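Local structure of ABC transporter sugar binding protein (Xanthomonas axonopodis pv. citri, 3UOR) at residues F34-M37 against V43-E46; I58-Q63 against W318-Y323; A186-L191 against T245-V250; Y230-M233 against G237-P240. The protein probably binds maltose or related sugars in the periplasm as the extracytoplasmic receptor of an ABC transporter. All blocks are in the same frame, centred on the assembly; numbering follows the deposited sequence.

Contact 1 (F34-M37 against V43-E46); sequences FWAM and VVAE
The phenyl ring of F34 meets V44 obliquely, with both valine methyls gathered around one ring atom: CE2 of F34 lies 3.8 Å from V44 CG1 and equally close to V44 CG2. The two side chains come from opposite directions, F34 reaching out from the strand and V44 from the helix. With CG of F34 anti to its backbone N (chi1 177°), the ring is carried toward the helix, so that CE2 meets the valine. V44 CG1 fits between its own backbone N and carbonyl carbon (chi1 80°), and this same methyl also reaches A36, whose CB is 4.3 Å away. F34 and A36 thus form a short apolar row on one side of strand 30-36, facing helix 39-52. These elements open a beta-alpha-beta unit whose second strand, 58-64, lies parallel to the first, and V44 belongs to the helix that makes the crossover. The indole of W35 lies on the other side of the strand, against L74 and A77 of helix 67-79, where K73 makes a cation-pi contact with it. L324 of helix 314-324 touches both F34 and V44.

Contact 2 (I58-Q63 against W318-Y323); sequences IHVDVQ and WKLIEY
The first torsion of L320 is extended (chi1 166°) and sends its fork toward the strand, while V60 turns CG1 to the side opposite its backbone N (chi1 -179°), and these two rotations bring branch ends together. CD2 of L320 comes within 4.1 Å of CG1 of V60. The side chains cross obliquely, and the closest approach is between one methyl of each. The contact is wholly apolar and has little buried area, about 123 Å² summed over both segments.

One residue earlier in the helix, the aliphatic part of K319 runs past I58: CD of K319 and CD1 of I58 are 4.3 Å apart. Only the methylene chain takes part here, because the lysine leads its ammonium end away from the strand, at the exposed border of the contact. V60 and L320 lie deeper and are buried. On the far side of the helix, W318 packs one indole face against CB of E322, 3.9 Å above the ring plane, and its NE1 makes a weak bond to OE2 of E322. That carboxylate oxygen is also bonded to S113.

Strand 58-64 runs beside strand 30-36 in the sheet, and F34 of that neighbour also packs on L320. F51 of helix 39-52 touches I58, V60 and L320, so that helices 314-324 and 39-52 together cover this part of the sheet, with Y323 bonded through OH to D50 of the latter.

Contact 3 (A186-L191 against T245-V250); sequences AILMPL and TQVSNV
L188 divides its two methyls between V247 of the loop and V250 at the start of helix 250-256. CD1 of L188 points at V247, meeting CG2 of that residue at 4.1 Å, and here the side chains approach tip to tip. CD2 turns to V250 and lies 4.0 Å from its CG1, but this second pair crosses at about a right angle, so the leucine end is met head-on by one valine and from across by the other. The leucine's first torsion is near 180° (chi1 171°), turning CG away from the backbone N and carrying the fork to this spot. V250 presents the methyl that stands beside its own backbone N (chi1 -61°).

All three residues are buried, and the contact consists of these methyls. N249 occupies the N-cap position of helix 250-256, its OD1 accepting from the backbone N of Y252, and S248 OG is bonded to E253. The cap lies directly before V250 and probably helps to fix the start of the helix. Around the leucine, Y259 and Y262 of strand 259-264 and the loop residues P240 and V242 complete the apolar surroundings. Strand 187-188, parallel to strand 259-264, thus meets the N-terminal end of helix 250-256 in the core of an alpha/beta lobe, consistent with the periplasmic-binding-protein fold.

Contact 4 (Y230-M233 against G237-P240); sequences YDNM and GWAP
The firm part of this contact is built on M233 O, which accepts two backbone N-H groups from the chain that leaves the helix. W238 N lies 2.9 Å from M233 O, nearly along the C=O axis, although its N-H is bent away from a straight line (130°). A239 N is 3.0 Å from the same M233 O and gives a straighter bond (162°), coming from above the carbonyl plane. The W238 bond is the six-to-one bond of a Schellman motif, with G237 at positive phi as the residue that breaks the helix. As often in this motif, the side chains of M233 and W238 pack together: CG of M233 approaches CE3 of W238 to 4.1 Å, the chains crossing at about a right angle. CB of M233 is 4.2 Å from CB of A239, which extends this buried apolar patch.

The partly exposed side is thinner. There N232 brings ND2 to 3.4 Å from CZ3 of W238, obliquely to the ring and with amide and indole planes 88° apart. This is a touch rather than a bond, and the amide oxygen turns instead to NE2 of Q236. The carbonyl oxygen of G237, likewise partly exposed, accepts a hydrogen bond from K177 NZ.

Helix 166-180 covers the indole through E170 and M173, the latter also touching M233. F200 of helix 195-202 packs on M233 as well, so the end of helix 221-235 is lodged among helices.

Overall arrangement
From the N terminus, contact 1 closes first, a short loop within the beta-alpha-beta unit that runs from strand 30-36 through helix 39-52. Contact 2 opens next, on the second strand of that unit, and spans 254 residues before helix 314-324 returns to the same sheet. Contacts 3 and 4 both fall within this long span, and contact 4 is enclosed by contact 3. Contacts 1 and 2 adjoin, joined by backbone bonds between F34, A36 and Q63. Contacts 3 and 4 are joined likewise, where W238 O meets the backbone N atoms of A186 and I187. The two pairs lie apart, with contacts 2 and 4 centred about 46 Å from each other, consistent with separate lobes.

Contact 1 (F34-M37 against V43-E46)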
loop_
_atom_site.group_PDB
_atom_site.type_symbol
_atom_site.label_atom_id
_atom_site.label_comp_id
_atom_site.label_asym_id
_atom_site.label_seq_id
_atom_site.Cartn_x
_atom_site.Cartn_y
_atom_site.Cartn_z
ATOM N N PHE A 34 -4.635 20.108 11.625
ATOM C CA PHE A 34 -4.309 18.761 11.175
ATOM C C PHE A 34 -5.258 18.374 10.036
ATOM O O PHE A 34 -6.462 18.242 10.243
ATOM C CB PHE A 34 -4.473 17.807 12.366
ATOM C CG PHE A 34 -4.246 16.361 12.043
ATOM C CD1 PHE A 34 -3.561 15.977 10.903
ATOM C CD2 PHE A 34 -4.704 15.382 12.902
ATOM C CE1 PHE A 34 -3.354 14.634 10.614
ATOM C CE2 PHE A 34 -4.499 14.044 12.627
ATOM C CZ PHE A 34 -3.818 13.667 11.478
ATOM N N TRP A 35 -4.718 18.219 8.833
ATOM C CA TRP A 35 -5.518 17.779 7.691
ATOM C C TRP A 35 -5.372 16.277 7.478
ATOM O O TRP A 35 -4.262 15.759 7.455
ATOM C CB TRP A 35 -5.079 18.481 6.418
ATOM C CG TRP A 35 -5.376 19.923 6.368
ATOM C CD1 TRP A 35 -5.907 20.696 7.360
ATOM C CD2 TRP A 35 -5.154 20.793 5.253
ATOM N NE1 TRP A 35 -6.028 21.999 6.928
ATOM C CE2 TRP A 35 -5.574 22.080 5.636
ATOM C CE3 TRP A 35 -4.637 20.605 3.964
ATOM C CZ2 TRP A 35 -5.493 23.174 4.777
ATOM C CZ3 TRP A 35 -4.563 21.682 3.116
ATOM C CH2 TRP A 35 -4.985 22.955 3.526
ATOM N N ALA A 36 -6.497 15.586 7.317
ATOM C CA ALA A 36 -6.495 14.150 7.090
ATOM C C ALA A 36 -7.591 13.854 6.071
ATOM O O ALA A 36 -8.410 14.725 5.789
ATOM C CB ALA A 36 -6.746 13.427 8.384
ATOM N N MET A 37 -7.610 12.645 5.514
ATOM C CA MET A 37 -8.499 12.343 4.385
ATOM C C MET A 37 -9.509 11.229 4.636
ATOM O O MET A 37 -9.136 10.119 5.018
ATOM C CB MET A 37 -7.689 11.956 3.153
ATOM C CG MET A 37 -6.924 13.094 2.512
ATOM S SD MET A 37 -5.394 13.400 3.387
ATOM C CE MET A 37 -4.525 14.464 2.238
ATOM N N VAL A 43 -12.091 8.981 11.952
ATOM C CA VAL A 43 -11.617 8.164 13.045
ATOM C C VAL A 43 -10.535 8.881 13.851
ATOM O O VAL A 43 -10.602 8.917 15.079
ATOM C CB VAL A 43 -11.111 6.810 12.533
ATOM C CG1 VAL A 43 -10.615 5.966 13.680
ATOM C CG2 VAL A 43 -12.223 6.095 11.801
ATOM N N VAL A 44 -9.548 9.475 13.181
ATOM C CA VAL A 44 -8.490 10.145 13.938
ATOM C C VAL A 44 -9.061 11.300 14.764
ATOM O O VAL A 44 -8.496 11.656 15.790
ATOM C CB VAL A 44 -7.307 10.635 13.072
ATOM C CG1 VAL A 44 -7.651 11.958 12.374
ATOM C CG2 VAL A 44 -6.057 10.818 13.947
ATOM N N ALA A 45 -10.180 11.881 14.330
ATOM C CA ALA A 45 -10.806 12.948 15.115
ATOM C C ALA A 45 -11.286 12.419 16.471
ATOM O O ALA A 45 -11.239 13.137 17.468
ATOM C CB ALA A 45 -11.955 13.600 14.350
ATOM N N GLU A 46 -11.732 11.164 16.519
ATOM C CA GLU A 46 -12.146 10.575 17.798
ATOM C C GLU A 46 -10.932 10.452 18.695
ATOM O O GLU A 46 -10.981 10.753 19.891
ATOM C CB GLU A 46 -12.717 9.182 17.606
ATOM C CG GLU A 46 -13.969 9.122 16.790
ATOM C CD GLU A 46 -14.430 7.697 16.614
ATOM O OE1 GLU A 46 -14.784 7.342 15.474
ATOM O OE2 GLU A 46 -14.413 6.930 17.606
#

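Contact 2 (I58-Q63 against W318-Y323)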
loop_
_atom_site.group_PDB
_atom_site.type_symbol
_atom_site.label_atom_id
_atom_site.label_comp_id
_atom_site.label_asym_id
_atom_site.label_seq_id
_atom_site.Cartn_x
_atom_site.Cartn_y
_atom_site.Cartn_z
ATOM N N ILE A 58 -3.360 22.205 24.383
ATOM C CA ILE A 58 -3.322 22.003 22.935
ATOM C C ILE A 58 -4.706 21.715 22.374
ATOM O O ILE A 58 -5.382 20.789 22.813
ATOM C CB ILE A 58 -2.392 20.834 22.560
ATOM C CG1 ILE A 58 -0.944 21.158 22.934
ATOM C CG2 ILE A 58 -2.485 20.538 21.081
ATOM C CD1 ILE A 58 -0.037 19.950 22.951
ATOM N N HIS A 59 -5.131 22.523 21.410
ATOM C CA HIS A 59 -6.335 22.227 20.648
ATOM C C HIS A 59 -5.940 21.742 19.257
ATOM O O HIS A 59 -5.056 22.313 18.618
ATOM C CB HIS A 59 -7.250 23.449 20.545
ATOM C CG HIS A 59 -8.287 23.341 19.469
ATOM N ND1 HIS A 59 -9.244 22.347 19.453
ATOM C CD2 HIS A 59 -8.521 24.102 18.373
ATOM C CE1 HIS A 59 -10.017 22.499 18.391
ATOM N NE2 HIS A 59 -9.601 23.558 17.721
ATOM N N VAL A 60 -6.584 20.672 18.803
ATOM C CA VAL A 60 -6.321 20.127 17.481
ATOM C C VAL A 60 -7.541 20.307 16.586
ATOM O O VAL A 60 -8.617 19.769 16.863
ATOM C CB VAL A 60 -5.978 18.634 17.537
ATOM C CG1 VAL A 60 -5.689 18.135 16.139
ATOM C CG2 VAL A 60 -4.795 18.384 18.470
ATOM N N ASP A 61 -7.370 21.073 15.518
ATOM C CA ASP A 61 -8.443 21.287 14.571
ATOM C C ASP A 61 -8.286 20.306 13.424
ATOM O O ASP A 61 -7.431 20.487 12.553
ATOM C CB ASP A 61 -8.417 22.727 14.056
ATOM C CG ASP A 61 -9.385 22.956 12.911
ATOM O OD1 ASP A 61 -10.379 22.204 12.800
ATOM O OD2 ASP A 61 -9.144 23.888 12.113
ATOM N N VAL A 62 -9.101 19.257 13.430
ATOM C CA VAL A 62 -9.019 18.239 12.385
ATOM C C VAL A 62 -9.933 18.571 11.207
ATOM O O VAL A 62 -11.143 18.747 11.371
ATOM C CB VAL A 62 -9.344 16.829 12.919
ATOM C CG1 VAL A 62 -9.274 15.813 11.792
ATOM C CG2 VAL A 62 -8.378 16.443 14.027
ATOM N N GLN A 63 -9.341 18.674 10.023
ATOM C CA GLN A 63 -10.090 18.934 8.801
ATOM C C GLN A 63 -10.077 17.683 7.948
ATOM O O GLN A 63 -9.019 17.087 7.716
ATOM C CB GLN A 63 -9.469 20.090 8.013
ATOM C CG GLN A 63 -9.854 21.477 8.501
ATOM C CD GLN A 63 -11.227 21.896 8.011
ATOM O OE1 GLN A 63 -12.219 21.788 8.736
ATOM N NE2 GLN A 63 -11.293 22.367 6.767
ATOM N N TRP A 318 4.626 18.002 16.744
ATOM C CA TRP A 318 5.325 16.752 16.951
ATOM C C TRP A 318 4.637 15.897 18.013
ATOM O O TRP A 318 4.529 14.687 17.862
ATOM C CB TRP A 318 6.776 16.969 17.359
ATOM C CG TRP A 318 7.352 15.680 17.830
ATOM C CD1 TRP A 318 7.655 15.330 19.114
ATOM C CD2 TRP A 318 7.626 14.527 17.025
ATOM N NE1 TRP A 318 8.130 14.034 19.154
ATOM C CE2 TRP A 318 8.124 13.525 17.883
ATOM C CE3 TRP A 318 7.522 14.254 15.656
ATOM C CZ2 TRP A 318 8.513 12.269 17.417
ATOM C CZ3 TRP A 318 7.904 13.011 15.197
ATOM C CH2 TRP A 318 8.396 12.032 16.076
ATOM N N LYS A 319 4.186 16.513 19.099
ATOM C CA LYS A 319 3.537 15.744 20.171
ATOM C C LYS A 319 2.312 15.002 19.652
ATOM O O LYS A 319 2.047 13.869 20.047
ATOM C CB LYS A 319 3.137 16.645 21.350
ATOM C CG LYS A 319 4.311 17.175 22.175
ATOM C CD LYS A 319 3.807 18.110 23.271
ATOM C CE LYS A 319 4.931 18.648 24.159
ATOM N NZ LYS A 319 5.274 17.699 25.256
ATOM N N LEU A 320 1.555 15.647 18.773
ATOM C CA LEU A 320 0.396 14.997 18.188
ATOM C C LEU A 320 0.819 13.763 17.383
ATOM O O LEU A 320 0.166 12.718 17.436
ATOM C CB LEU A 320 -0.386 15.972 17.310
ATOM C CG LEU A 320 -1.412 15.314 16.405
ATOM C CD1 LEU A 320 -2.442 14.563 17.214
ATOM C CD2 LEU A 320 -2.073 16.353 15.526
ATOM N N ILE A 321 1.924 13.871 16.656
ATOM C CA ILE A 321 2.348 12.774 15.790
ATOM C C ILE A 321 2.857 11.620 16.631
ATOM O O ILE A 321 2.614 10.442 16.332
ATOM C CB ILE A 321 3.439 13.203 14.803
ATOM C CG1 ILE A 321 2.846 14.088 13.703
ATOM C CG2 ILE A 321 4.059 11.990 14.150
ATOM C CD1 ILE A 321 3.863 14.510 12.679
ATOM N N GLU A 322 3.544 11.981 17.704
ATOM C CA GLU A 322 4.081 11.026 18.644
ATOM C C GLU A 322 2.947 10.261 19.295
ATOM O O GLU A 322 3.024 9.045 19.428
ATOM C CB GLU A 322 4.894 11.754 19.708
ATOM C CG GLU A 322 5.783 10.841 20.505
ATOM C CD GLU A 322 6.589 11.598 21.544
ATOM O OE1 GLU A 322 5.984 12.086 22.519
ATOM O OE2 GLU A 322 7.818 11.698 21.387
ATOM N N TYR A 323 1.895 10.977 19.689
ATOM C CA TYR A 323 0.705 10.355 20.276
ATOM C C TYR A 323 0.131 9.312 19.317
ATOM O O TYR A 323 -0.175 8.186 19.716
ATOM C CB TYR A 323 -0.353 11.414 20.602
ATOM C CG TYR A 323 -1.693 10.854 21.042
ATOM C CD1 TYR A 323 -1.928 10.505 22.366
ATOM C CD2 TYR A 323 -2.723 10.688 20.130
ATOM C CE1 TYR A 323 -3.158 9.993 22.762
ATOM C CE2 TYR A 323 -3.950 10.172 20.508
ATOM C CZ TYR A 323 -4.164 9.826 21.819
ATOM O OH TYR A 323 -5.393 9.314 22.174
#

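Contact 3 (A186-L191 against T245-V250)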
loop_
_atom_site.group_PDB
_atom_site.type_symbol
_atom_site.label_atom_id
_atom_site.label_comp_id
_atom_site.label_asym_id
_atom_site.label_seq_id
_atom_site.Cartn_x
_atom_site.Cartn_y
_atom_site.Cartn_z
ATOM N N ALA A 186 -9.843 -19.353 -10.036
ATOM C CA ALA A 186 -9.039 -19.513 -8.836
ATOM C C ALA A 186 -8.870 -18.174 -8.100
ATOM O O ALA A 186 -8.981 -18.117 -6.883
ATOM C CB ALA A 186 -7.690 -20.122 -9.176
ATOM N N ILE A 187 -8.628 -17.091 -8.838
ATOM C CA ILE A 187 -8.272 -15.819 -8.207
ATOM C C ILE A 187 -8.823 -14.622 -8.974
ATOM O O ILE A 187 -8.872 -14.630 -10.208
ATOM C CB ILE A 187 -6.739 -15.666 -8.104
ATOM C CG1 ILE A 187 -6.353 -14.415 -7.310
ATOM C CG2 ILE A 187 -6.119 -15.599 -9.492
ATOM C CD1 ILE A 187 -4.848 -14.367 -6.996
ATOM N N LEU A 188 -9.229 -13.596 -8.232
ATOM C CA LEU A 188 -9.672 -12.338 -8.809
ATOM C C LEU A 188 -8.626 -11.230 -8.627
ATOM O O LEU A 188 -8.256 -10.889 -7.501
ATOM C CB LEU A 188 -10.995 -11.892 -8.174
ATOM C CG LEU A 188 -11.412 -10.478 -8.581
ATOM C CD1 LEU A 188 -11.744 -10.444 -10.062
ATOM C CD2 LEU A 188 -12.592 -9.981 -7.754
ATOM N N MET A 189 -8.158 -10.692 -9.750
ATOM C CA MET A 189 -7.237 -9.568 -9.799
ATOM C C MET A 189 -7.745 -8.640 -10.902
ATOM O O MET A 189 -7.415 -8.831 -12.076
ATOM C CB MET A 189 -5.826 -10.031 -10.188
ATOM C CG MET A 189 -5.187 -11.062 -9.266
ATOM S SD MET A 189 -3.456 -11.394 -9.682
ATOM C CE MET A 189 -3.656 -12.184 -11.311
ATOM N N PRO A 190 -8.558 -7.640 -10.540
ATOM C CA PRO A 190 -9.159 -6.762 -11.556
ATOM C C PRO A 190 -8.105 -6.070 -12.411
ATOM O O PRO A 190 -7.176 -5.492 -11.869
ATOM C CB PRO A 190 -9.938 -5.739 -10.730
ATOM C CG PRO A 190 -10.164 -6.405 -9.406
ATOM C CD PRO A 190 -8.950 -7.265 -9.171
ATOM N N LEU A 191 -8.265 -6.128 -13.732
ATOM C CA LEU A 191 -7.275 -5.624 -14.682
ATOM C C LEU A 191 -7.080 -4.100 -14.660
ATOM O O LEU A 191 -6.100 -3.592 -15.204
ATOM C CB LEU A 191 -7.651 -6.077 -16.093
ATOM C CG LEU A 191 -7.373 -7.553 -16.384
ATOM C CD1 LEU A 191 -8.029 -8.001 -17.684
ATOM C CD2 LEU A 191 -5.871 -7.804 -16.425
ATOM N N THR A 245 -15.310 -2.988 -12.360
ATOM C CA THR A 245 -16.662 -2.601 -12.733
ATOM C C THR A 245 -17.452 -3.781 -13.301
ATOM O O THR A 245 -18.683 -3.804 -13.235
ATOM C CB THR A 245 -16.632 -1.449 -13.757
ATOM O OG1 THR A 245 -17.937 -1.273 -14.312
ATOM C CG2 THR A 245 -15.653 -1.756 -14.882
ATOM N N GLN A 246 -16.736 -4.763 -13.850
ATOM C CA GLN A 246 -17.360 -5.943 -14.449
ATOM C C GLN A 246 -17.657 -7.002 -13.412
ATOM O O GLN A 246 -18.301 -7.999 -13.713
ATOM C CB GLN A 246 -16.464 -6.554 -15.521
ATOM C CG GLN A 246 -16.049 -5.596 -16.601
ATOM C CD GLN A 246 -15.168 -6.268 -17.618
ATOM O OE1 GLN A 246 -13.961 -6.036 -17.660
ATOM N NE2 GLN A 246 -15.766 -7.125 -18.442
ATOM N N VAL A 247 -17.162 -6.803 -12.196
ATOM C CA VAL A 247 -17.527 -7.685 -11.098
ATOM C C VAL A 247 -18.730 -7.069 -10.396
ATOM O O VAL A 247 -18.763 -5.860 -10.164
ATOM C CB VAL A 247 -16.365 -7.878 -10.104
ATOM C CG1 VAL A 247 -16.742 -8.900 -9.042
ATOM C CG2 VAL A 247 -15.123 -8.323 -10.854
ATOM N N SER A 248 -19.731 -7.883 -10.077
ATOM C CA SER A 248 -20.917 -7.342 -9.420
ATOM C C SER A 248 -20.561 -6.814 -8.024
ATOM O O SER A 248 -20.674 -5.612 -7.752
ATOM C CB SER A 248 -22.050 -8.378 -9.365
ATOM O OG SER A 248 -21.608 -9.602 -8.805
ATOM N N ASN A 249 -20.094 -7.713 -7.164
ATOM C CA ASN A 249 -19.764 -7.377 -5.788
ATOM C C ASN A 249 -18.652 -8.304 -5.282
ATOM O O ASN A 249 -18.867 -9.512 -5.165
ATOM C CB ASN A 249 -21.020 -7.517 -4.938
ATOM C CG ASN A 249 -20.781 -7.188 -3.494
ATOM O OD1 ASN A 249 -20.054 -7.893 -2.793
ATOM N ND2 ASN A 249 -21.400 -6.110 -3.027
ATOM N N VAL A 250 -17.465 -7.756 -4.995
ATOM C CA VAL A 250 -16.307 -8.614 -4.730
ATOM C C VAL A 250 -16.530 -9.523 -3.538
ATOM O O VAL A 250 -16.057 -10.650 -3.526
ATOM C CB VAL A 250 -14.986 -7.835 -4.570
ATOM C CG1 VAL A 250 -14.658 -7.076 -5.858
ATOM C CG2 VAL A 250 -15.053 -6.885 -3.370
#

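Contact 4 (Y230-M233 against G237-P240)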
loop_
_atom_site.group_PDB
_atom_site.type_symbol
_atom_site.label_atom_id
_atom_site.label_comp_id
_atom_site.label_asym_id
_atom_site.label_seq_id
_atom_site.Cartn_x
_atom_site.Cartn_y
_atom_site.Cartn_z
ATOM N N TYR A 230 2.177 -12.852 -13.838
ATOM C CA TYR A 230 0.874 -12.193 -13.803
ATOM C C TYR A 230 0.012 -12.503 -15.058
ATOM O O TYR A 230 -1.146 -12.908 -14.950
ATOM C CB TYR A 230 1.107 -10.682 -13.656
ATOM C CG TYR A 230 -0.118 -9.804 -13.720
ATOM C CD1 TYR A 230 -0.895 -9.573 -12.580
ATOM C CD2 TYR A 230 -0.472 -9.145 -14.901
ATOM C CE1 TYR A 230 -2.000 -8.726 -12.626
ATOM C CE2 TYR A 230 -1.585 -8.302 -14.955
ATOM C CZ TYR A 230 -2.334 -8.089 -13.808
ATOM O OH TYR A 230 -3.429 -7.258 -13.824
ATOM N N ASP A 231 0.572 -12.326 -16.246
ATOM C CA ASP A 231 -0.180 -12.609 -17.483
ATOM C C ASP A 231 -0.612 -14.080 -17.535
ATOM O O ASP A 231 -1.748 -14.404 -17.901
ATOM C CB ASP A 231 0.679 -12.270 -18.694
ATOM C CG ASP A 231 -0.063 -12.436 -20.012
ATOM O OD1 ASP A 231 -1.292 -12.196 -20.055
ATOM O OD2 ASP A 231 0.603 -12.781 -21.007
ATOM N N ASN A 232 0.290 -14.974 -17.144
ATOM C CA ASN A 232 -0.003 -16.407 -17.200
ATOM C C ASN A 232 -1.301 -16.790 -16.483
ATOM O O ASN A 232 -2.007 -17.679 -16.932
ATOM C CB ASN A 232 1.163 -17.225 -16.639
ATOM C CG ASN A 232 0.958 -18.713 -16.818
ATOM O OD1 ASN A 232 0.886 -19.212 -17.940
ATOM N ND2 ASN A 232 0.874 -19.436 -15.711
ATOM N N MET A 233 -1.609 -16.132 -15.367
ATOM C CA MET A 233 -2.805 -16.479 -14.598
ATOM C C MET A 233 -4.087 -16.237 -15.400
ATOM O O MET A 233 -5.050 -16.980 -15.272
ATOM C CB MET A 233 -2.879 -15.673 -13.291
ATOM C CG MET A 233 -1.718 -15.947 -12.316
ATOM S SD MET A 233 -2.055 -15.228 -10.684
ATOM C CE MET A 233 -0.384 -14.793 -10.229
ATOM N N GLY A 237 -6.636 -19.257 -17.447
ATOM C CA GLY A 237 -8.012 -19.249 -16.994
ATOM C C GLY A 237 -8.105 -19.318 -15.476
ATOM O O GLY A 237 -9.168 -19.647 -14.936
ATOM N N TRP A 238 -7.006 -19.018 -14.781
ATOM C CA TRP A 238 -7.019 -19.038 -13.307
ATOM C C TRP A 238 -7.679 -17.765 -12.790
ATOM O O TRP A 238 -8.448 -17.798 -11.823
ATOM C CB TRP A 238 -5.613 -19.198 -12.718
ATOM C CG TRP A 238 -4.941 -20.463 -13.131
ATOM C CD1 TRP A 238 -5.544 -21.621 -13.495
ATOM C CD2 TRP A 238 -3.530 -20.697 -13.214
ATOM N NE1 TRP A 238 -4.601 -22.572 -13.800
ATOM C CE2 TRP A 238 -3.354 -22.028 -13.638
ATOM C CE3 TRP A 238 -2.399 -19.916 -12.957
ATOM C CZ2 TRP A 238 -2.088 -22.592 -13.831
ATOM C CZ3 TRP A 238 -1.141 -20.473 -13.154
ATOM C CH2 TRP A 238 -0.997 -21.797 -13.589
ATOM N N ALA A 239 -7.387 -16.655 -13.467
ATOM C CA ALA A 239 -7.959 -15.360 -13.156
ATOM C C ALA A 239 -8.812 -14.865 -14.317
ATOM O O ALA A 239 -8.342 -14.842 -15.446
ATOM C CB ALA A 239 -6.862 -14.373 -12.912
ATOM N N PRO A 240 -10.045 -14.414 -14.031
ATOM C CA PRO A 240 -10.934 -13.890 -15.079
ATOM C C PRO A 240 -10.394 -12.596 -15.664
ATOM O O PRO A 240 -9.753 -11.798 -14.964
ATOM C CB PRO A 240 -12.240 -13.606 -14.326
ATOM C CG PRO A 240 -11.793 -13.338 -12.889
ATOM C CD PRO A 240 -10.642 -14.302 -12.684
#